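Local coordinates for protein HepC.19480.a.B1 (Helicobacter pylori, PDB 6MTZ) that is of unknown function but probably acts as a two-domain phosphoesterase of the DHH/DHHA1 family, at residues A[36-45]-A[186-194]; A[264-275]-A[288-297]. One frame throughout, in Å; residues are numbered along the deposited sequence.

Contact 1. Residues A[36-45]-A[186-194]; sequences QCYNANYGRE and RFMFDDENR
A single amide oxygen takes both N-H groups on one side of a guanidinium: R194 NE and R194 NH2 each donate to N39 OD1, at 2.7 Å and 2.6 Å. The two planes are only 16° apart, so this side-on grip is nearly flat, which should limit how far either group can turn. R194 reaches it by running extended as far as CG and CD and then bending at chi3 (-50°), which lays its CD and NE against C37 CB. The carbonyl O of C37 sits 3.2 Å above one face of the guanidinium, toward its rim, and is not bonded to it. Acidic neighbours four and three residues back in its own helix accept further N-H groups of R194: R194 NH2 meets D190 OD2 at 2.9 Å, and R194 NH1 meets D191 OD1 at 3.0 Å. This salt-bridge network probably stabilises the positive charge where the start of helix 190-194 packs across strand 36-39, their axes at 91°. Water 1 adds a further link, accepting from N39 N and donating to D190 OD1.

The strand is the outermost of a parallel sheet consistent with a DHH-type domain. N39 ND2 is held by H16 O and Q25 OE1, which orients the amide; H16 begins an H-x-D-x-D sequence, and in relatives such motifs contribute metal ligands.

Farther along, R186 and E45 come from opposite directions and meet end-on. R186 NH2 donates to the syn lone pair of E45 OE1 in a nearly straight bond (2.9 Å), while R186 NH1 reaches E45 OE2 at 2.7 Å from outside the carboxylate plane. The backbone N of N41 approaches E45 OE1 from above that plane, and R49 forms a second salt bridge with E45 OE2.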
# COMPACT_ATOMS: atom_id res chain seq x y z
N GLN A 36 7.83 11.56 -0.03
CA GLN A 36 6.67 10.85 0.50
C GLN A 36 6.05 10.04 -0.63
O GLN A 36 5.80 10.57 -1.72
CB GLN A 36 5.64 11.83 1.08
CG GLN A 36 4.32 11.18 1.51
CD GLN A 36 4.51 10.19 2.65
OE1 GLN A 36 4.84 10.58 3.77
NE2 GLN A 36 4.30 8.91 2.36
N CYS A 37 5.82 8.75 -0.38
CA CYS A 37 5.31 7.85 -1.40
C CYS A 37 3.83 7.55 -1.19
O CYS A 37 3.30 7.63 -0.08
CB CYS A 37 6.09 6.54 -1.41
SG CYS A 37 7.78 6.68 -1.98
N TYR A 38 3.18 7.18 -2.29
CA TYR A 38 1.76 6.88 -2.33
C TYR A 38 1.56 5.77 -3.35
O TYR A 38 2.29 5.68 -4.34
CB TYR A 38 0.92 8.09 -2.76
CG TYR A 38 1.11 9.35 -1.93
CD1 TYR A 38 2.21 10.17 -2.14
CD2 TYR A 38 0.17 9.74 -0.98
CE1 TYR A 38 2.39 11.32 -1.41
CE2 TYR A 38 0.35 10.90 -0.24
CZ TYR A 38 1.47 11.69 -0.47
OH TYR A 38 1.68 12.85 0.24
N ASN A 39 0.55 4.93 -3.12
CA ASN A 39 0.28 3.84 -4.05
C ASN A 39 -1.21 3.74 -4.31
O ASN A 39 -2.04 4.08 -3.47
CB ASN A 39 0.82 2.51 -3.53
CG ASN A 39 2.34 2.54 -3.35
OD1 ASN A 39 2.84 3.09 -2.36
ND2 ASN A 39 3.06 1.98 -4.29
N ALA A 40 -1.53 3.25 -5.51
CA ALA A 40 -2.90 3.13 -5.95
C ALA A 40 -3.00 1.93 -6.87
O ALA A 40 -2.07 1.65 -7.63
CB ALA A 40 -3.36 4.42 -6.67
N ASN A 41 -4.11 1.21 -6.78
CA ASN A 41 -4.33 0.12 -7.71
C ASN A 41 -5.19 0.63 -8.86
O ASN A 41 -4.67 0.97 -9.93
CB ASN A 41 -5.00 -1.07 -7.01
CG ASN A 41 -5.13 -2.27 -7.90
OD1 ASN A 41 -4.57 -2.31 -9.00
ND2 ASN A 41 -5.87 -3.27 -7.45
N TYR A 42 -6.50 0.73 -8.63
CA TYR A 42 -7.48 1.11 -9.65
C TYR A 42 -7.73 2.62 -9.66
O TYR A 42 -7.16 3.39 -8.89
CB TYR A 42 -8.80 0.38 -9.41
CG TYR A 42 -8.64 -1.11 -9.50
CD1 TYR A 42 -8.17 -1.70 -10.66
CD2 TYR A 42 -8.97 -1.93 -8.43
CE1 TYR A 42 -8.02 -3.07 -10.76
CE2 TYR A 42 -8.83 -3.30 -8.52
CZ TYR A 42 -8.35 -3.87 -9.69
OH TYR A 42 -8.20 -5.23 -9.78
N GLY A 43 -8.67 3.04 -10.51
CA GLY A 43 -8.78 4.46 -10.84
C GLY A 43 -9.28 5.32 -9.70
O GLY A 43 -8.80 6.44 -9.51
N ARG A 44 -10.28 4.85 -8.94
CA ARG A 44 -10.76 5.67 -7.83
C ARG A 44 -9.62 5.96 -6.86
O ARG A 44 -9.43 7.11 -6.44
CB ARG A 44 -11.95 4.99 -7.13
N GLU A 45 -8.82 4.95 -6.53
CA GLU A 45 -7.69 5.17 -5.64
C GLU A 45 -6.70 6.17 -6.25
O GLU A 45 -6.16 7.02 -5.54
CB GLU A 45 -7.00 3.84 -5.30
CG GLU A 45 -6.00 3.94 -4.13
CD GLU A 45 -5.49 2.58 -3.61
OE1 GLU A 45 -5.58 1.56 -4.33
OE2 GLU A 45 -4.99 2.53 -2.46
N ARG A 186 -2.68 -3.16 3.51
CA ARG A 186 -2.20 -1.95 2.85
C ARG A 186 -3.02 -0.73 3.25
O ARG A 186 -2.46 0.36 3.46
CB ARG A 186 -2.20 -2.12 1.33
CG ARG A 186 -1.58 -0.93 0.58
CD ARG A 186 -1.35 -1.21 -0.93
NE ARG A 186 -2.59 -1.41 -1.70
CZ ARG A 186 -3.27 -0.44 -2.31
NH1 ARG A 186 -2.85 0.82 -2.25
NH2 ARG A 186 -4.37 -0.73 -2.99
N PHE A 187 -4.34 -0.89 3.38
CA PHE A 187 -5.18 0.25 3.73
C PHE A 187 -4.85 0.76 5.13
O PHE A 187 -4.70 1.96 5.35
CB PHE A 187 -6.67 -0.11 3.67
CG PHE A 187 -7.56 1.06 4.00
CD1 PHE A 187 -7.92 1.34 5.31
CD2 PHE A 187 -7.98 1.93 3.01
CE1 PHE A 187 -8.71 2.45 5.62
CE2 PHE A 187 -8.76 3.03 3.31
CZ PHE A 187 -9.13 3.29 4.62
N MET A 188 -4.77 -0.15 6.10
CA MET A 188 -4.59 0.28 7.48
C MET A 188 -3.16 0.73 7.76
O MET A 188 -2.95 1.61 8.60
CB MET A 188 -5.00 -0.84 8.44
CG MET A 188 -6.50 -1.21 8.39
SD MET A 188 -7.61 0.13 8.86
CE MET A 188 -7.31 0.26 10.64
N PHE A 189 -2.17 0.15 7.08
CA PHE A 189 -0.75 0.35 7.39
C PHE A 189 0.03 0.71 6.13
O PHE A 189 0.97 0.03 5.74
CB PHE A 189 -0.16 -0.89 8.04
CG PHE A 189 -1.09 -1.55 9.02
CD1 PHE A 189 -1.51 -0.87 10.15
CD2 PHE A 189 -1.54 -2.85 8.82
CE1 PHE A 189 -2.37 -1.48 11.07
CE2 PHE A 189 -2.39 -3.47 9.72
CZ PHE A 189 -2.81 -2.78 10.86
N ASP A 190 -0.34 1.84 5.51
CA ASP A 190 0.16 2.16 4.19
C ASP A 190 1.69 2.23 4.17
O ASP A 190 2.34 1.59 3.34
CB ASP A 190 -0.43 3.48 3.71
CG ASP A 190 0.06 3.87 2.35
OD1 ASP A 190 -0.34 3.22 1.36
OD2 ASP A 190 0.88 4.80 2.28
N ASP A 191 2.28 2.97 5.10
CA ASP A 191 3.73 3.13 5.09
C ASP A 191 4.44 1.86 5.52
O ASP A 191 5.49 1.52 4.97
CB ASP A 191 4.14 4.29 6.00
CG ASP A 191 3.72 5.63 5.45
OD1 ASP A 191 3.48 5.72 4.22
OD2 ASP A 191 3.62 6.57 6.25
N GLU A 192 3.91 1.16 6.52
CA GLU A 192 4.59 -0.05 6.99
C GLU A 192 4.47 -1.16 5.96
O GLU A 192 5.38 -1.99 5.84
CB GLU A 192 4.02 -0.50 8.34
CG GLU A 192 4.28 0.49 9.49
CD GLU A 192 3.25 1.61 9.55
OE1 GLU A 192 2.38 1.67 8.66
OE2 GLU A 192 3.31 2.44 10.50
N ASN A 193 3.38 -1.16 5.20
CA ASN A 193 3.25 -2.10 4.10
C ASN A 193 4.30 -1.83 3.03
O ASN A 193 4.96 -2.75 2.54
CB ASN A 193 1.84 -2.02 3.52
CG ASN A 193 1.66 -2.84 2.27
OD1 ASN A 193 1.87 -2.35 1.16
ND2 ASN A 193 1.24 -4.08 2.43
N ARG A 194 4.51 -0.55 2.70
CA ARG A 194 5.49 -0.21 1.66
C ARG A 194 6.90 -0.50 2.13
O ARG A 194 7.70 -1.06 1.37
CB ARG A 194 5.34 1.26 1.27
CG ARG A 194 6.34 1.74 0.22
CD ARG A 194 6.11 3.24 -0.13
NE ARG A 194 4.72 3.52 -0.45
CZ ARG A 194 3.83 4.08 0.38
NH1 ARG A 194 4.18 4.44 1.62
NH2 ARG A 194 2.58 4.27 -0.04
O HOH W 1 -0.79 5.49 -0.36

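Contact 2. Residues A[264-275]-A[288-297]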
# COMPACT_ATOMS: atom_id res chain seq x y z
N LYS A 264 -20.86 -0.65 25.06
CA LYS A 264 -19.63 -1.36 24.71
C LYS A 264 -18.76 -0.53 23.77
O LYS A 264 -19.25 0.25 22.95
CB LYS A 264 -19.96 -2.71 24.05
CG LYS A 264 -21.01 -3.54 24.80
CD LYS A 264 -20.48 -4.03 26.13
CE LYS A 264 -21.51 -4.88 26.86
NZ LYS A 264 -20.91 -5.52 28.07
N LYS A 265 -17.45 -0.69 23.91
CA LYS A 265 -16.48 -0.01 23.05
C LYS A 265 -15.87 -1.01 22.07
O LYS A 265 -15.44 -2.10 22.47
CB LYS A 265 -15.36 0.66 23.86
CG LYS A 265 -14.32 1.37 22.98
CD LYS A 265 -13.36 2.28 23.77
CE LYS A 265 -12.23 1.49 24.42
NZ LYS A 265 -11.22 2.38 25.08
N GLY A 266 -15.82 -0.63 20.80
CA GLY A 266 -15.22 -1.47 19.78
C GLY A 266 -14.16 -0.73 19.00
O GLY A 266 -14.05 0.50 19.05
N PHE A 267 -13.36 -1.50 18.26
CA PHE A 267 -12.30 -0.99 17.41
C PHE A 267 -12.66 -1.35 15.98
O PHE A 267 -12.90 -2.53 15.68
CB PHE A 267 -10.95 -1.58 17.81
CG PHE A 267 -9.77 -1.06 17.01
CD1 PHE A 267 -9.59 -1.42 15.68
CD2 PHE A 267 -8.82 -0.25 17.61
CE1 PHE A 267 -8.51 -0.96 14.96
CE2 PHE A 267 -7.72 0.21 16.89
CZ PHE A 267 -7.57 -0.14 15.57
N LEU A 268 -12.66 -0.36 15.09
CA LEU A 268 -13.10 -0.51 13.71
C LEU A 268 -11.90 -0.45 12.77
O LEU A 268 -11.19 0.56 12.74
CB LEU A 268 -14.12 0.56 13.34
CG LEU A 268 -14.34 0.69 11.84
CD1 LEU A 268 -15.13 -0.49 11.34
CD2 LEU A 268 -15.05 1.99 11.52
N SER A 269 -11.69 -1.52 12.01
CA SER A 269 -10.71 -1.55 10.94
C SER A 269 -11.43 -1.69 9.61
O SER A 269 -12.65 -1.88 9.56
CB SER A 269 -9.70 -2.68 11.16
OG SER A 269 -10.30 -3.94 10.92
N TYR A 270 -10.66 -1.65 8.51
CA TYR A 270 -11.23 -1.64 7.16
C TYR A 270 -10.37 -2.45 6.22
O TYR A 270 -9.16 -2.23 6.15
CB TYR A 270 -11.34 -0.22 6.63
CG TYR A 270 -11.95 -0.08 5.26
CD1 TYR A 270 -13.31 -0.32 5.06
CD2 TYR A 270 -11.19 0.35 4.17
CE1 TYR A 270 -13.89 -0.17 3.82
CE2 TYR A 270 -11.78 0.51 2.90
CZ TYR A 270 -13.13 0.25 2.74
OH TYR A 270 -13.72 0.40 1.50
N SER A 271 -11.00 -3.37 5.49
CA SER A 271 -10.41 -4.27 4.49
C SER A 271 -9.51 -5.35 5.08
O SER A 271 -8.80 -6.03 4.32
CB SER A 271 -9.63 -3.50 3.41
OG SER A 271 -8.34 -3.10 3.89
N MET A 272 -9.52 -5.57 6.39
CA MET A 272 -8.54 -6.52 6.94
C MET A 272 -8.89 -7.97 6.67
O MET A 272 -7.99 -8.82 6.69
CB MET A 272 -8.35 -6.26 8.42
CG MET A 272 -7.79 -4.87 8.65
SD MET A 272 -6.88 -4.66 10.18
CE MET A 272 -5.42 -5.67 9.86
N GLY A 273 -10.15 -8.30 6.43
CA GLY A 273 -10.52 -9.61 5.89
C GLY A 273 -10.82 -10.62 6.99
O GLY A 273 -11.82 -10.50 7.70
N GLY A 274 -9.97 -11.64 7.11
CA GLY A 274 -10.12 -12.66 8.13
C GLY A 274 -9.53 -12.21 9.45
O GLY A 274 -8.31 -12.05 9.55
N ILE A 275 -10.36 -12.02 10.46
CA ILE A 275 -9.96 -11.24 11.62
C ILE A 275 -9.93 -12.07 12.91
O ILE A 275 -9.74 -11.51 13.99
CB ILE A 275 -10.88 -10.01 11.79
CG1 ILE A 275 -12.29 -10.46 12.19
CG2 ILE A 275 -10.93 -9.19 10.50
CD1 ILE A 275 -13.09 -9.36 12.80
N ASP A 288 -9.61 -3.14 27.40
CA ASP A 288 -10.60 -2.07 27.52
C ASP A 288 -11.59 -2.07 26.37
O ASP A 288 -12.63 -1.40 26.46
CB ASP A 288 -9.90 -0.70 27.65
CG ASP A 288 -8.83 -0.46 26.58
OD1 ASP A 288 -9.14 0.25 25.60
OD2 ASP A 288 -7.69 -0.96 26.71
N PHE A 289 -11.32 -2.79 25.29
CA PHE A 289 -12.25 -2.92 24.19
C PHE A 289 -13.12 -4.16 24.38
O PHE A 289 -12.66 -5.20 24.85
CB PHE A 289 -11.51 -2.99 22.85
CG PHE A 289 -10.98 -1.66 22.39
CD1 PHE A 289 -9.76 -1.18 22.85
CD2 PHE A 289 -11.72 -0.87 21.52
CE1 PHE A 289 -9.28 0.05 22.43
CE2 PHE A 289 -11.25 0.35 21.09
CZ PHE A 289 -10.03 0.81 21.55
N ASP A 290 -14.40 -4.03 24.02
CA ASP A 290 -15.37 -5.10 24.12
C ASP A 290 -15.57 -5.88 22.83
O ASP A 290 -15.93 -7.06 22.89
CB ASP A 290 -16.72 -4.54 24.55
CG ASP A 290 -16.61 -3.77 25.83
OD1 ASP A 290 -16.22 -4.40 26.83
OD2 ASP A 290 -16.86 -2.55 25.81
N PHE A 291 -15.38 -5.25 21.67
CA PHE A 291 -15.53 -5.99 20.43
C PHE A 291 -14.61 -5.40 19.38
O PHE A 291 -14.05 -4.31 19.53
CB PHE A 291 -16.98 -6.01 19.94
CG PHE A 291 -17.53 -4.66 19.59
CD1 PHE A 291 -17.99 -3.80 20.58
CD2 PHE A 291 -17.60 -4.26 18.25
CE1 PHE A 291 -18.52 -2.55 20.25
CE2 PHE A 291 -18.12 -3.01 17.91
CZ PHE A 291 -18.58 -2.15 18.91
N TYR A 292 -14.46 -6.16 18.31
CA TYR A 292 -13.68 -5.77 17.16
C TYR A 292 -14.60 -5.86 15.96
O TYR A 292 -15.41 -6.78 15.86
CB TYR A 292 -12.45 -6.68 17.00
CG TYR A 292 -11.46 -6.21 15.97
CD1 TYR A 292 -11.69 -6.40 14.62
CD2 TYR A 292 -10.29 -5.56 16.35
CE1 TYR A 292 -10.80 -5.96 13.67
CE2 TYR A 292 -9.39 -5.11 15.41
CZ TYR A 292 -9.65 -5.31 14.06
OH TYR A 292 -8.78 -4.88 13.10
N ILE A 293 -14.51 -4.87 15.06
CA ILE A 293 -15.38 -4.85 13.89
C ILE A 293 -14.54 -4.44 12.69
O ILE A 293 -13.80 -3.45 12.74
CB ILE A 293 -16.59 -3.92 14.10
CG1 ILE A 293 -17.46 -3.86 12.84
CG2 ILE A 293 -16.16 -2.52 14.56
CD1 ILE A 293 -18.78 -3.13 13.05
N ASP A 294 -14.61 -5.23 11.62
CA ASP A 294 -13.96 -4.93 10.35
C ASP A 294 -15.03 -4.87 9.26
O ASP A 294 -15.94 -5.70 9.23
CB ASP A 294 -12.90 -5.99 10.00
CG ASP A 294 -12.14 -5.67 8.73
OD1 ASP A 294 -11.25 -4.78 8.76
OD2 ASP A 294 -12.42 -6.31 7.70
N VAL A 295 -14.91 -3.87 8.39
CA VAL A 295 -15.79 -3.70 7.24
C VAL A 295 -14.93 -3.73 5.98
O VAL A 295 -13.78 -3.26 5.99
CB VAL A 295 -16.58 -2.38 7.32
CG1 VAL A 295 -17.69 -2.35 6.28
CG2 VAL A 295 -17.14 -2.19 8.72
N ASN A 296 -15.47 -4.28 4.90
CA ASN A 296 -14.79 -4.20 3.61
C ASN A 296 -15.55 -3.26 2.67
O ASN A 296 -16.57 -2.68 3.04
CB ASN A 296 -14.58 -5.60 3.01
CG ASN A 296 -15.88 -6.29 2.59
OD1 ASN A 296 -16.93 -5.67 2.48
ND2 ASN A 296 -15.79 -7.61 2.34
N ALA A 297 -15.03 -3.12 1.45
CA ALA A 297 -15.55 -2.14 0.50
C ALA A 297 -16.95 -2.48 0.01
O ALA A 297 -17.63 -1.60 -0.53
CB ALA A 297 -14.60 -2.02 -0.70
O HOH W 2 -12.28 -6.99 5.23
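Strands 264-270 and 291-295 run parallel, their axes 4.6 Å apart at closest approach and inclined at 31°, as neighbouring strands of a beta-alpha-beta crossover (helix 276-285) in a sheet consistent with a DHHA1-type domain. F267 and S269 alternately donate to and accept from the backbone of F291, I293 and V295. At the start, K265 O receives the N-H groups of D290 and F291, and K265 N donates to D290 OD2.

A chi1 of 64° turns the F291 ring so that one face lies against G266 CA, 3.5 Å from its centroid in a CH-pi contact. K265 lays CE over the centre of the F289 ring, placing NZ for a cation-pi contact and a salt bridge to D288 OD1 (3.0 Å). F267 points its ring edge at the face of F289 and lies beside Y292, 14° from parallel but offset with little overlap; F282 of the helix meets both phenylalanines.

A polar relay runs from Y292 OH to S269 OG (2.8 Å) and on to the anti lone pair of D294 OD1 (2.5 Å). That OD1 accepts from M272 N on its syn side, and D294 OD2 is met from above the carboxylate plane by G273 N, at 3.3 Å.

In the fold
From the N terminus, the chain builds the parallel sheet of the probable DHH domain, passes through a series of helices, and closes contact 1 when helix 190-203 returns to edge strand 35-39, enclosing 140 residues. Two further helices, 213-228 and 238-251, lead to the mixed sheet, where contact 2 closes a short loop of 12 residues that is mostly helix 276-285. The contacts are therefore in series, neither nested nor crossed. Although their centres lie about 20 Å apart, they touch: the F187 ring meets that of Y270 edge-to-face and its CB rests on S271, while F189 packs on M272. Segment 186-194 thus bridges the two sheet domains.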